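Local coordinates for protein putative glucoamylase (Bacteroides caccae ATCC 43185, PDB 4QT9) that probably hydrolyses alpha-linked glucose chains as a glucoamylase with an alpha/alpha toroid fold, at residues 360-363 / 364-367; 223-226 / 227-231; 146-149 / 150-154; 111-114 / 115-118. One frame throughout, in Å; residues are numbered along the deposited sequence.

Contact 1 (360-363 / 364-367)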
ATOM      1  N   ARG A 360      15.292   4.945 -14.446  1.00 25.79           N
ATOM      2  CA  ARG A 360      15.954   5.432 -15.666  1.00 26.85           C
ATOM      3  C   ARG A 360      16.056   4.300 -16.720  1.00 30.58           C
ATOM      4  O   ARG A 360      15.734   4.532 -17.908  1.00 29.81           O
ATOM      5  CB  ARG A 360      17.347   6.000 -15.285  1.00 28.85           C
ATOM      6  CG  ARG A 360      18.368   6.225 -16.406  1.00 35.23           C
ATOM      7  CD  ARG A 360      18.299   7.608 -17.016  1.00 47.36           C
ATOM      8  NE  ARG A 360      18.408   8.677 -16.021  1.00 55.21           N
ATOM      9  CZ  ARG A 360      17.805   9.855 -16.131  1.00 71.06           C
ATOM     10  NH1 ARG A 360      17.050  10.127 -17.190  1.00 57.05           N
ATOM     11  NH2 ARG A 360      17.950  10.770 -15.184  1.00 58.50           N
ATOM     12  N   HIS A 361      16.457   3.078 -16.267  1.00 25.86           N
ATOM     13  CA  HIS A 361      16.606   1.882 -17.119  1.00 26.95           C
ATOM     14  C   HIS A 361      15.245   1.402 -17.644  1.00 29.06           C
ATOM     15  O   HIS A 361      15.133   1.127 -18.839  1.00 27.76           O
ATOM     16  CB  HIS A 361      17.311   0.754 -16.347  1.00 28.86           C
ATOM     17  CG  HIS A 361      17.485  -0.518 -17.118  1.00 33.04           C
ATOM     18  ND1 HIS A 361      18.505  -0.671 -18.035  1.00 35.55           N
ATOM     19  CD2 HIS A 361      16.778  -1.670 -17.053  1.00 35.10           C
ATOM     20  CE1 HIS A 361      18.370  -1.894 -18.523  1.00 35.14           C
ATOM     21  NE2 HIS A 361      17.347  -2.534 -17.957  1.00 34.99           N
ATOM     22  N   LEU A 362      14.210   1.306 -16.752  1.00 26.02           N
ATOM     23  CA  LEU A 362      12.872   0.862 -17.145  1.00 25.51           C
ATOM     24  C   LEU A 362      12.254   1.841 -18.148  1.00 31.00           C
ATOM     25  O   LEU A 362      11.737   1.402 -19.180  1.00 32.05           O
ATOM     26  CB  LEU A 362      11.949   0.657 -15.933  1.00 25.08           C
ATOM     27  CG  LEU A 362      12.341  -0.430 -14.940  1.00 28.70           C
ATOM     28  CD1 LEU A 362      11.393  -0.446 -13.762  1.00 28.42           C
ATOM     29  CD2 LEU A 362      12.453  -1.780 -15.612  1.00 32.13           C
ATOM     30  N   TYR A 363      12.387   3.158 -17.904  1.00 26.65           N
ATOM     31  CA  TYR A 363      11.922   4.183 -18.839  1.00 26.25           C
ATOM     32  C   TYR A 363      12.593   4.015 -20.213  1.00 33.42           C
ATOM     33  O   TYR A 363      11.916   4.094 -21.232  1.00 33.72           O
ATOM     34  CB  TYR A 363      12.217   5.574 -18.268  1.00 28.02           C
ATOM     35  CG  TYR A 363      11.621   6.696 -19.086  1.00 31.33           C
ATOM     36  CD1 TYR A 363      10.268   7.010 -18.993  1.00 33.30           C
ATOM     37  CD2 TYR A 363      12.398   7.412 -19.995  1.00 33.29           C
ATOM     38  CE1 TYR A 363       9.698   7.999 -19.798  1.00 35.17           C
ATOM     39  CE2 TYR A 363      11.841   8.406 -20.801  1.00 34.97           C
ATOM     40  CZ  TYR A 363      10.491   8.694 -20.702  1.00 43.91           C
ATOM     41  OH  TYR A 363       9.954   9.691 -21.482  1.00 52.97           O
ATOM     42  N   ASN A 364      13.899   3.725 -20.246  1.00 30.68           N
ATOM     43  CA  ASN A 364      14.632   3.559 -21.508  1.00 30.79           C
ATOM     44  C   ASN A 364      14.251   2.283 -22.280  1.00 33.42           C
ATOM     45  O   ASN A 364      14.534   2.211 -23.478  1.00 33.38           O
ATOM     46  CB  ASN A 364      16.137   3.614 -21.271  1.00 35.17           C
ATOM     47  CG  ASN A 364      16.637   5.016 -21.002  1.00 66.06           C
ATOM     48  OD1 ASN A 364      16.095   6.018 -21.506  1.00 56.41           O
ATOM     49  ND2 ASN A 364      17.699   5.118 -20.211  1.00 63.70           N
HETATM   50  N   MSE A 365      13.554   1.319 -21.636  1.00 29.34           N
HETATM   51  CA  MSE A 365      13.087   0.102 -22.316  1.00 28.79           C
HETATM   52  C   MSE A 365      11.919   0.401 -23.261  1.00 33.51           C
HETATM   53  O   MSE A 365      11.572  -0.438 -24.089  1.00 33.57           O
HETATM   54  CB  MSE A 365      12.693  -0.973 -21.318  1.00 29.87           C
HETATM   55  CG  MSE A 365      13.860  -1.775 -20.835  1.00 35.63           C
HETATM   56 SE   MSE A 365      13.280  -2.821 -19.330  0.75 41.20          SE
HETATM   57  CE  MSE A 365      12.645  -4.387 -20.248  1.00 39.18           C
ATOM     58  N   GLY A 366      11.330   1.586 -23.127  1.00 30.09           N
ATOM     59  CA  GLY A 366      10.275   2.063 -24.015  1.00 30.52           C
ATOM     60  C   GLY A 366       8.863   1.672 -23.668  1.00 34.07           C
ATOM     61  O   GLY A 366       8.572   1.273 -22.536  1.00 33.26           O
ATOM     62  N   ASP A 367       7.983   1.780 -24.665  1.00 30.87           N
ATOM     63  CA  ASP A 367       6.544   1.517 -24.560  1.00 30.71           C
ATOM     64  C   ASP A 367       6.210   0.103 -24.080  1.00 31.78           C
ATOM     65  O   ASP A 367       5.156  -0.075 -23.476  1.00 31.33           O
ATOM     66  CB  ASP A 367       5.832   1.787 -25.899  1.00 33.37           C
ATOM     67  CG  ASP A 367       5.902   3.233 -26.383  1.00 51.60           C
ATOM     68  OD1 ASP A 367       6.373   4.109 -25.608  1.00 52.06           O
ATOM     69  OD2 ASP A 367       5.474   3.496 -27.528  1.00 62.30           O
TER
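With CG anti to the carbonyl carbon in both (chi1 -64° and -84°), L362 and the selenomethionine M365 lie alongside, pointing the same way, and CD2 of L362 is 3.9 Å from SE of M365. SE also lies 4.9 Å from the centroid of the H361 ring, four residues back, an oblique Met-aromatic contact. N364 likewise swings CG to the side of its own backbone N and runs alongside R360, its ND2 4.0 Å from CG of that residue; the amide and guanidinium planes are 33° apart. The guanidinium itself is taken up by a salt bridge to D21 on helix 21-37. Along the backbone the spacing of the bonds tightens: N364 N reaches R360 O at 3.1 Å, four residues back, whereas M365 N bonds L362 O at 3.1 Å, three back, with a weak second bond to H361 O. G366 N then closes on Y363 O at 3.2 Å. L362 and M365 both also touch F379, which lies in a loop further along the chain. This shortening of the hydrogen-bond spacing, with a glycine of positive phi where the chain leaves helical geometry, is characteristic of the C-terminal end of an alpha helix, here helix 352-364 on the surface of the toroid.

Contact 2 (223-226 / 227-231)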
ATOM      1  N   VAL A 223      -8.074   0.163  20.367  1.00 23.62           N
ATOM      2  CA  VAL A 223      -7.760  -1.065  21.067  1.00 22.58           C
ATOM      3  C   VAL A 223      -6.719  -0.819  22.182  1.00 27.58           C
ATOM      4  O   VAL A 223      -5.911   0.112  22.059  1.00 27.96           O
ATOM      5  CB  VAL A 223      -7.278  -2.169  20.084  1.00 23.64           C
ATOM      6  CG1 VAL A 223      -8.332  -2.456  19.025  1.00 23.33           C
ATOM      7  CG2 VAL A 223      -5.934  -1.824  19.455  1.00 22.05           C
ATOM      8  N   PRO A 224      -6.692  -1.677  23.238  1.00 23.81           N
ATOM      9  CA  PRO A 224      -5.619  -1.556  24.264  1.00 23.23           C
ATOM     10  C   PRO A 224      -4.223  -1.767  23.664  1.00 24.25           C
ATOM     11  O   PRO A 224      -4.111  -2.473  22.666  1.00 20.36           O
ATOM     12  CB  PRO A 224      -5.925  -2.684  25.249  1.00 25.36           C
ATOM     13  CG  PRO A 224      -7.269  -3.181  24.915  1.00 30.49           C
ATOM     14  CD  PRO A 224      -7.585  -2.822  23.514  1.00 25.22           C
ATOM     15  N   ALA A 225      -3.153  -1.220  24.297  1.00 22.86           N
ATOM     16  CA  ALA A 225      -1.775  -1.410  23.816  1.00 21.96           C
ATOM     17  C   ALA A 225      -1.383  -2.879  23.813  1.00 26.19           C
ATOM     18  O   ALA A 225      -0.596  -3.281  22.958  1.00 22.69           O
ATOM     19  CB  ALA A 225      -0.792  -0.616  24.645  1.00 22.16           C
ATOM     20  N   ALA A 226      -1.977  -3.689  24.720  1.00 25.28           N
ATOM     21  CA  ALA A 226      -1.711  -5.138  24.817  1.00 25.39           C
ATOM     22  C   ALA A 226      -1.980  -5.852  23.479  1.00 27.01           C
ATOM     23  O   ALA A 226      -1.301  -6.826  23.152  1.00 25.75           O
ATOM     24  CB  ALA A 226      -2.552  -5.758  25.926  1.00 26.09           C
ATOM     25  N   VAL A 227      -2.933  -5.348  22.703  1.00 24.54           N
ATOM     26  CA  VAL A 227      -3.280  -5.901  21.380  1.00 24.56           C
ATOM     27  C   VAL A 227      -2.045  -5.835  20.467  1.00 29.28           C
ATOM     28  O   VAL A 227      -1.761  -6.822  19.789  1.00 29.14           O
ATOM     29  CB  VAL A 227      -4.525  -5.211  20.770  1.00 26.83           C
ATOM     30  CG1 VAL A 227      -4.739  -5.604  19.303  1.00 26.28           C
ATOM     31  CG2 VAL A 227      -5.760  -5.530  21.597  1.00 26.06           C
ATOM     32  N   TYR A 228      -1.281  -4.715  20.503  1.00 26.07           N
ATOM     33  CA  TYR A 228      -0.035  -4.558  19.724  1.00 24.99           C
ATOM     34  C   TYR A 228       1.126  -5.393  20.309  1.00 28.13           C
ATOM     35  O   TYR A 228       1.810  -6.056  19.554  1.00 27.00           O
ATOM     36  CB  TYR A 228       0.375  -3.075  19.665  1.00 25.39           C
ATOM     37  CG  TYR A 228       1.704  -2.813  18.981  1.00 26.41           C
ATOM     38  CD1 TYR A 228       1.801  -2.782  17.593  1.00 28.27           C
ATOM     39  CD2 TYR A 228       2.846  -2.524  19.721  1.00 26.40           C
ATOM     40  CE1 TYR A 228       3.012  -2.526  16.959  1.00 29.60           C
ATOM     41  CE2 TYR A 228       4.066  -2.269  19.098  1.00 27.50           C
ATOM     42  CZ  TYR A 228       4.150  -2.294  17.715  1.00 35.91           C
ATOM     43  OH  TYR A 228       5.356  -2.072  17.090  1.00 35.45           O
ATOM     44  N   HIS A 229       1.355  -5.354  21.635  1.00 26.41           N
ATOM     45  CA  HIS A 229       2.464  -6.046  22.292  1.00 25.77           C
ATOM     46  C   HIS A 229       2.286  -7.575  22.334  1.00 31.96           C
ATOM     47  O   HIS A 229       3.263  -8.296  22.070  1.00 31.84           O
ATOM     48  CB  HIS A 229       2.686  -5.467  23.690  1.00 26.79           C
ATOM     49  CG  HIS A 229       3.257  -4.083  23.628  1.00 29.37           C
ATOM     50  ND1 HIS A 229       4.538  -3.850  23.129  1.00 30.96           N
ATOM     51  CD2 HIS A 229       2.686  -2.898  23.913  1.00 29.91           C
ATOM     52  CE1 HIS A 229       4.704  -2.540  23.145  1.00 29.65           C
ATOM     53  NE2 HIS A 229       3.622  -1.925  23.618  1.00 29.77           N
ATOM     54  N   ASP A 230       1.060  -8.073  22.623  1.00 27.95           N
ATOM     55  CA  ASP A 230       0.787  -9.524  22.663  1.00 28.17           C
ATOM     56  C   ASP A 230       0.491 -10.110  21.274  1.00 32.53           C
ATOM     57  O   ASP A 230       0.850 -11.259  21.035  1.00 34.74           O
ATOM     58  CB  ASP A 230      -0.410  -9.869  23.597  1.00 30.58           C
ATOM     59  CG  ASP A 230      -0.309  -9.473  25.070  1.00 43.52           C
ATOM     60  OD1 ASP A 230       0.718  -8.863  25.463  1.00 43.93           O
ATOM     61  OD2 ASP A 230      -1.257  -9.775  25.831  1.00 52.22           O
ATOM     62  N   GLY A 231      -0.228  -9.371  20.418  1.00 26.67           N
ATOM     63  CA  GLY A 231      -0.643  -9.824  19.087  1.00 24.83           C
ATOM     64  C   GLY A 231       0.324  -9.555  17.959  1.00 29.19           C
ATOM     65  O   GLY A 231       0.825 -10.501  17.333  1.00 27.23           O
TER
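Backbone bonds join 223-226 to 227-231 through the first turn of a helix: V227 N meets P224 O at 3.1 Å, three residues back, before H229 N to A225 O at 3.1 Å and D230 N to A226 O at 2.7 Å set the four-residue spacing. The H229 N bond arrives in the plane of the A225 carbonyl; the A225 oxygen also takes a weak bond from Y228 N. V223 and V227 cross at about a right angle, CG2 of V223 lying 3.9 Å from CB of V227. That methyl of V223 takes the crowded position between its own backbone N and carbonyl carbon, which turns it to V227. The CG2 branch of V227 meets CD of the P224 ring, 3.8 Å away. Next along the helix, CD2 of H229 comes within 3.4 Å of A225 O, while one face of the H229 imidazole is covered by CD2 of Y228, which sits above the ring centre. Both rings are fixed at their polar ends from outside, H229 ND1 by Y280 and Y228 OH by D278. At G231, where the helix widens into a pi-type turn, a beta carbon would run into V227 O. V223 and V227 here pack on helix 209-217, through A215 and Y212 respectively. A proline just ahead of the first turn, with its carbonyl taking the earliest helical N-H, is typical of the N-terminal start of an alpha helix.

Contact 3 (146-149 / 150-154); sequences LAVH and QYYAN
H149 ND1 gives its proton to Q150 OE1 at 2.9 Å, in a side-chain bond between successive helical residues. OE1 lies in the plane of the imidazole, and the donor approaches in the plane of the amide on an oxygen lone pair, ring and amide being only 23° apart. The bend of the glutamine at chi2 (-56°) folds its amide back to the ring, which itself stands with CG anti to the H149 backbone N (179°). S416 OG bonds the other end of the amide, at NE2, so both its polar atoms are engaged and its rotation is fixed. With an alanine here in place of the imidazole, OE1 would probably lose its donor, and the amide, keeping of these two bonds just the one from NE2 to S416, would be freer to turn. On another side of the helix V148 and Y152 lie side by side, CG1 of the valine 3.8 Å from CD2 of the tyrosine. Y152 N bonds V148 O at 2.9 Å, nearly straight out from the carbonyl. One residue on, A153 N makes a weak 2.8 Å bond to H149 O, with CB of A153 3.2 Å from the same oxygen. This last part of helix 135-152 packs against three other helices: V148 reaches I74 and L78 of helix 67-83 and M95 of helix 88-104, Y152 also packs on L92 and M95, Y151 OH bonds D82, and H149 touches A163 of helix 157-172.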
ATOM      1  N   LEU A 146      -7.129   9.612   6.110  1.00 23.61           N
ATOM      2  CA  LEU A 146      -6.652  10.522   7.160  1.00 24.81           C
ATOM      3  C   LEU A 146      -5.716  11.590   6.574  1.00 28.66           C
ATOM      4  O   LEU A 146      -5.704  12.712   7.068  1.00 28.43           O
ATOM      5  CB  LEU A 146      -5.992   9.761   8.316  1.00 25.15           C
ATOM      6  CG  LEU A 146      -6.973   8.926   9.184  1.00 31.33           C
ATOM      7  CD1 LEU A 146      -6.264   8.270  10.346  1.00 29.76           C
ATOM      8  CD2 LEU A 146      -8.139   9.779   9.745  1.00 33.80           C
ATOM      9  N   ALA A 147      -4.965  11.244   5.517  1.00 25.57           N
ATOM     10  CA  ALA A 147      -4.116  12.182   4.784  1.00 26.13           C
ATOM     11  C   ALA A 147      -4.986  13.279   4.087  1.00 27.17           C
ATOM     12  O   ALA A 147      -4.672  14.464   4.195  1.00 27.47           O
ATOM     13  CB  ALA A 147      -3.276  11.432   3.751  1.00 26.72           C
ATOM     14  N   VAL A 148      -6.088  12.887   3.416  1.00 22.95           N
ATOM     15  CA  VAL A 148      -7.018  13.840   2.755  1.00 23.52           C
ATOM     16  C   VAL A 148      -7.682  14.704   3.832  1.00 27.27           C
ATOM     17  O   VAL A 148      -7.857  15.916   3.654  1.00 27.85           O
ATOM     18  CB  VAL A 148      -8.080  13.133   1.854  1.00 27.13           C
ATOM     19  CG1 VAL A 148      -9.126  14.124   1.311  1.00 27.63           C
ATOM     20  CG2 VAL A 148      -7.415  12.380   0.712  1.00 26.06           C
ATOM     21  N   HIS A 149      -8.052  14.073   4.948  1.00 24.15           N
ATOM     22  CA  HIS A 149      -8.645  14.770   6.092  1.00 22.99           C
ATOM     23  C   HIS A 149      -7.748  15.946   6.522  1.00 24.77           C
ATOM     24  O   HIS A 149      -8.231  17.073   6.667  1.00 24.25           O
ATOM     25  CB  HIS A 149      -8.848  13.807   7.273  1.00 22.13           C
ATOM     26  CG  HIS A 149      -9.428  14.527   8.448  1.00 24.65           C
ATOM     27  ND1 HIS A 149      -8.618  15.144   9.381  1.00 26.21           N
ATOM     28  CD2 HIS A 149     -10.714  14.842   8.704  1.00 25.93           C
ATOM     29  CE1 HIS A 149      -9.435  15.787  10.195  1.00 26.54           C
ATOM     30  NE2 HIS A 149     -10.710  15.621   9.838  1.00 26.96           N
ATOM     31  N   GLN A 150      -6.444  15.676   6.689  1.00 21.17           N
ATOM     32  CA  GLN A 150      -5.465  16.685   7.111  1.00 22.00           C
ATOM     33  C   GLN A 150      -5.206  17.721   6.020  1.00 27.91           C
ATOM     34  O   GLN A 150      -4.984  18.886   6.343  1.00 28.90           O
ATOM     35  CB  GLN A 150      -4.163  16.029   7.584  1.00 23.07           C
ATOM     36  CG  GLN A 150      -4.348  15.303   8.936  1.00 17.46           C
ATOM     37  CD  GLN A 150      -4.875  16.188  10.026  1.00 28.91           C
ATOM     38  OE1 GLN A 150      -6.044  16.107  10.411  1.00 26.90           O
ATOM     39  NE2 GLN A 150      -4.038  17.073  10.513  1.00 18.25           N
ATOM     40  N   TYR A 151      -5.305  17.326   4.747  1.00 22.78           N
ATOM     41  CA  TYR A 151      -5.129  18.253   3.642  1.00 23.75           C
ATOM     42  C   TYR A 151      -6.274  19.278   3.586  1.00 28.74           C
ATOM     43  O   TYR A 151      -6.026  20.451   3.321  1.00 29.66           O
ATOM     44  CB  TYR A 151      -5.064  17.469   2.322  1.00 25.22           C
ATOM     45  CG  TYR A 151      -4.594  18.275   1.134  1.00 28.54           C
ATOM     46  CD1 TYR A 151      -3.247  18.597   0.972  1.00 30.80           C
ATOM     47  CD2 TYR A 151      -5.480  18.648   0.128  1.00 30.37           C
ATOM     48  CE1 TYR A 151      -2.797  19.289  -0.152  1.00 34.03           C
ATOM     49  CE2 TYR A 151      -5.041  19.339  -1.008  1.00 32.22           C
ATOM     50  CZ  TYR A 151      -3.696  19.654  -1.144  1.00 42.46           C
ATOM     51  OH  TYR A 151      -3.239  20.355  -2.244  1.00 42.97           O
ATOM     52  N   TYR A 152      -7.519  18.834   3.841  1.00 24.94           N
ATOM     53  CA  TYR A 152      -8.726  19.666   3.771  1.00 24.66           C
ATOM     54  C   TYR A 152      -9.195  20.266   5.115  1.00 33.07           C
ATOM     55  O   TYR A 152     -10.052  21.163   5.099  1.00 33.87           O
ATOM     56  CB  TYR A 152      -9.870  18.847   3.165  1.00 25.43           C
ATOM     57  CG  TYR A 152      -9.788  18.618   1.659  1.00 30.64           C
ATOM     58  CD1 TYR A 152      -9.072  19.487   0.833  1.00 32.62           C
ATOM     59  CD2 TYR A 152     -10.520  17.605   1.050  1.00 32.49           C
ATOM     60  CE1 TYR A 152      -9.063  19.333  -0.551  1.00 33.48           C
ATOM     61  CE2 TYR A 152     -10.510  17.434  -0.334  1.00 34.50           C
ATOM     62  CZ  TYR A 152      -9.768  18.292  -1.132  1.00 43.22           C
ATOM     63  OH  TYR A 152      -9.743  18.100  -2.495  1.00 44.69           O
ATOM     64  N   ALA A 153      -8.637  19.815   6.264  1.00 30.19           N
ATOM     65  CA  ALA A 153      -9.066  20.267   7.605  1.00 30.94           C
ATOM     66  C   ALA A 153      -9.004  21.775   7.802  1.00 35.95           C
ATOM     67  O   ALA A 153      -9.805  22.309   8.573  1.00 36.78           O
ATOM     68  CB  ALA A 153      -8.243  19.585   8.692  1.00 31.41           C
ATOM     69  N   ASN A 154      -8.077  22.460   7.130  1.00 34.19           N
ATOM     70  CA  ASN A 154      -7.972  23.908   7.292  1.00 36.30           C
ATOM     71  C   ASN A 154      -8.243  24.644   5.975  1.00 41.84           C
ATOM     72  O   ASN A 154      -7.893  25.821   5.862  1.00 44.40           O
ATOM     73  CB  ASN A 154      -6.606  24.289   7.866  1.00 40.35           C
ATOM     74  CG  ASN A 154      -6.385  23.775   9.271  1.00 75.87           C
ATOM     75  OD1 ASN A 154      -5.640  22.813   9.501  1.00 74.94           O
ATOM     76  ND2 ASN A 154      -7.035  24.397  10.246  1.00 70.53           N
TER

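Contact 4 (111-114 / 115-118)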
ATOM      1  N   ALA A 111     -15.779  -1.770   9.154  1.00 22.36           N
ATOM      2  CA  ALA A 111     -14.650  -2.109   8.299  1.00 21.54           C
ATOM      3  C   ALA A 111     -15.122  -2.319   6.847  1.00 25.85           C
ATOM      4  O   ALA A 111     -16.253  -2.743   6.606  1.00 25.32           O
ATOM      5  CB  ALA A 111     -13.931  -3.358   8.813  1.00 21.65           C
ATOM      6  N   TYR A 112     -14.245  -2.046   5.890  1.00 22.89           N
ATOM      7  CA  TYR A 112     -14.606  -2.211   4.486  0.50 21.37           C
ATOM      8  C   TYR A 112     -14.139  -3.569   3.951  1.00 27.42           C
ATOM      9  O   TYR A 112     -13.144  -4.124   4.437  1.00 25.88           O
ATOM     10  CB  TYR A 112     -14.061  -1.051   3.648  0.50 20.01           C
ATOM     11  CG  TYR A 112     -14.831   0.235   3.867  0.50 20.77           C
ATOM     12  CD1 TYR A 112     -16.073   0.441   3.267  0.50 22.25           C
ATOM     13  CD2 TYR A 112     -14.339   1.233   4.705  0.50 20.91           C
ATOM     14  CE1 TYR A 112     -16.778   1.631   3.445  0.50 21.84           C
ATOM     15  CE2 TYR A 112     -15.048   2.418   4.913  0.50 21.14           C
ATOM     16  CZ  TYR A 112     -16.265   2.612   4.274  0.50 26.78           C
ATOM     17  OH  TYR A 112     -16.962   3.776   4.435  0.50 25.12           O
ATOM     18  N   PRO A 113     -14.864  -4.147   2.950  1.00 26.45           N
ATOM     19  CA  PRO A 113     -14.397  -5.429   2.378  1.00 26.05           C
ATOM     20  C   PRO A 113     -13.191  -5.216   1.469  1.00 29.66           C
ATOM     21  O   PRO A 113     -12.894  -4.066   1.121  1.00 30.63           O
ATOM     22  CB  PRO A 113     -15.588  -5.875   1.533  1.00 27.65           C
ATOM     23  CG  PRO A 113     -16.206  -4.592   1.067  1.00 31.58           C
ATOM     24  CD  PRO A 113     -16.075  -3.659   2.239  1.00 27.78           C
ATOM     25  N   HIS A 114     -12.541  -6.308   1.022  1.00 25.37           N
ATOM     26  CA  HIS A 114     -11.446  -6.210   0.042  1.00 25.08           C
ATOM     27  C   HIS A 114     -11.935  -5.552  -1.264  1.00 27.89           C
ATOM     28  O   HIS A 114     -11.309  -4.630  -1.779  1.00 28.23           O
ATOM     29  CB  HIS A 114     -10.886  -7.597  -0.291  1.00 26.01           C
ATOM     30  CG  HIS A 114      -9.570  -7.574  -1.012  1.00 28.14           C
ATOM     31  ND1 HIS A 114      -8.529  -8.356  -0.596  1.00 30.03           N
ATOM     32  CD2 HIS A 114      -9.170  -6.851  -2.082  1.00 30.19           C
ATOM     33  CE1 HIS A 114      -7.521  -8.090  -1.408  1.00 29.37           C
ATOM     34  NE2 HIS A 114      -7.862  -7.192  -2.321  1.00 30.12           N
ATOM     35  N   TRP A 115     -13.087  -6.003  -1.757  1.00 24.35           N
ATOM     36  CA  TRP A 115     -13.677  -5.528  -3.014  1.00 23.75           C
ATOM     37  C   TRP A 115     -15.146  -5.167  -2.927  1.00 27.65           C
ATOM     38  O   TRP A 115     -15.893  -5.801  -2.191  1.00 27.07           O
ATOM     39  CB  TRP A 115     -13.618  -6.663  -4.053  1.00 21.96           C
ATOM     40  CG  TRP A 115     -12.279  -7.047  -4.604  1.00 23.13           C
ATOM     41  CD1 TRP A 115     -11.207  -6.228  -4.805  1.00 25.73           C
ATOM     42  CD2 TRP A 115     -11.958  -8.295  -5.235  1.00 23.83           C
ATOM     43  NE1 TRP A 115     -10.208  -6.907  -5.465  1.00 26.27           N
ATOM     44  CE2 TRP A 115     -10.646  -8.178  -5.753  1.00 28.42           C
ATOM     45  CE3 TRP A 115     -12.657  -9.507  -5.422  1.00 25.84           C
ATOM     46  CZ2 TRP A 115     -10.008  -9.233  -6.432  1.00 28.15           C
ATOM     47  CZ3 TRP A 115     -12.042 -10.536  -6.133  1.00 27.66           C
ATOM     48  CH2 TRP A 115     -10.732 -10.397  -6.621  1.00 28.24           C
ATOM     49  N   TRP A 116     -15.567  -4.231  -3.778  1.00 24.44           N
ATOM     50  CA  TRP A 116     -16.954  -3.916  -4.120  1.00 25.06           C
ATOM     51  C   TRP A 116     -17.099  -3.844  -5.617  1.00 26.58           C
ATOM     52  O   TRP A 116     -16.129  -3.589  -6.338  1.00 22.84           O
ATOM     53  CB  TRP A 116     -17.478  -2.560  -3.589  1.00 24.41           C
ATOM     54  CG  TRP A 116     -17.198  -2.150  -2.190  1.00 25.07           C
ATOM     55  CD1 TRP A 116     -18.034  -2.282  -1.120  1.00 28.10           C
ATOM     56  CD2 TRP A 116     -16.136  -1.289  -1.767  1.00 25.07           C
ATOM     57  NE1 TRP A 116     -17.503  -1.641  -0.023  1.00 27.03           N
ATOM     58  CE2 TRP A 116     -16.347  -1.002  -0.399  1.00 28.76           C
ATOM     59  CE3 TRP A 116     -14.975  -0.791  -2.391  1.00 26.11           C
ATOM     60  CZ2 TRP A 116     -15.474  -0.201   0.336  1.00 26.86           C
ATOM     61  CZ3 TRP A 116     -14.104  -0.011  -1.653  1.00 26.56           C
ATOM     62  CH2 TRP A 116     -14.370   0.295  -0.312  1.00 26.67           C
ATOM     63  N   TYR A 117     -18.331  -3.921  -6.073  1.00 28.22           N
ATOM     64  CA  TYR A 117     -18.718  -3.577  -7.430  1.00 29.04           C
ATOM     65  C   TYR A 117     -18.894  -2.073  -7.341  1.00 31.54           C
ATOM     66  O   TYR A 117     -19.663  -1.612  -6.492  1.00 29.68           O
ATOM     67  CB  TYR A 117     -19.996  -4.319  -7.847  1.00 31.53           C
ATOM     68  CG  TYR A 117     -19.842  -5.823  -7.860  1.00 33.98           C
ATOM     69  CD1 TYR A 117     -19.257  -6.474  -8.944  1.00 36.49           C
ATOM     70  CD2 TYR A 117     -20.351  -6.603  -6.824  1.00 34.99           C
ATOM     71  CE1 TYR A 117     -19.135  -7.864  -8.975  1.00 38.17           C
ATOM     72  CE2 TYR A 117     -20.243  -7.994  -6.847  1.00 36.51           C
ATOM     73  CZ  TYR A 117     -19.637  -8.621  -7.924  1.00 48.01           C
ATOM     74  OH  TYR A 117     -19.544  -9.997  -7.952  1.00 51.21           O
ATOM     75  N   GLY A 118     -18.079  -1.331  -8.091  1.00 29.21           N
ATOM     76  CA  GLY A 118     -18.033   0.132  -8.057  1.00 29.28           C
ATOM     77  C   GLY A 118     -19.315   0.862  -8.413  1.00 34.45           C
ATOM     78  O   GLY A 118     -19.520   2.004  -7.983  1.00 34.01           O
TER
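P113 lies over one face of the W116 indole: its CG stands 3.7 Å from the centroid of the five-membered ring, 25° off the normal, in a CH-pi contact. CD of the same proline reaches NE1 of W116 at 3.4 Å, and the two side chains cross at about a right angle. Y112 and the six-membered ring of W116 meet obliquely, centroids 5.5 Å apart; the closest carbon approach in that pair is doubtful. H114, with CG anti to its backbone N (chi1 -166°), runs alongside W115 and turns an edge toward its face. In this T-shaped pair the centroids of the H114 ring and the W115 five-membered ring are 4.6 Å apart, the planes at 66°, and CD2 of H114 leads, 3.5 Å from CD1 of W115. Further out, D106 O receives W116 NE1, F101 meets that indole edge-to-face, and Y112 OH bonds L102 O. E49 takes the N-H of W115, and F126 stacks on H114. A leucine in place of W116 would probably leave the D106 carbonyl without this N-H and the proline CG without a ring face to lie on. S67 OG lies where its one proton can be shared between P113 O and H114 O. No hydrogen bond joins the two segments; ring-to-ring and CH-pi packing carries the contact, while the indole N-H groups are satisfied outside it, as suits a buried aromatic cluster.

In the fold
Contact 4 is the buried one and contact 1 the surface one, with contacts 2 and 3 partly buried. Helical hydrogen bonds dominate contacts 1, 2 and 3, whereas contact 4 has none between its segments and rests on aromatic rings and a proline at the entry to a strand. Contacts 1 and 3 lie near C-terminal helix ends, contact 2 at a helix start. Contacts 3 and 4 share a neighbour: Y112 and H114 touch helix 135-152, which carries contact 3, though the nearest atoms of contacts 3 and 4 are about 11 Å apart. Contacts 1 and 2 lie on opposite sides of the chain's centre, their own centres 45 Å apart.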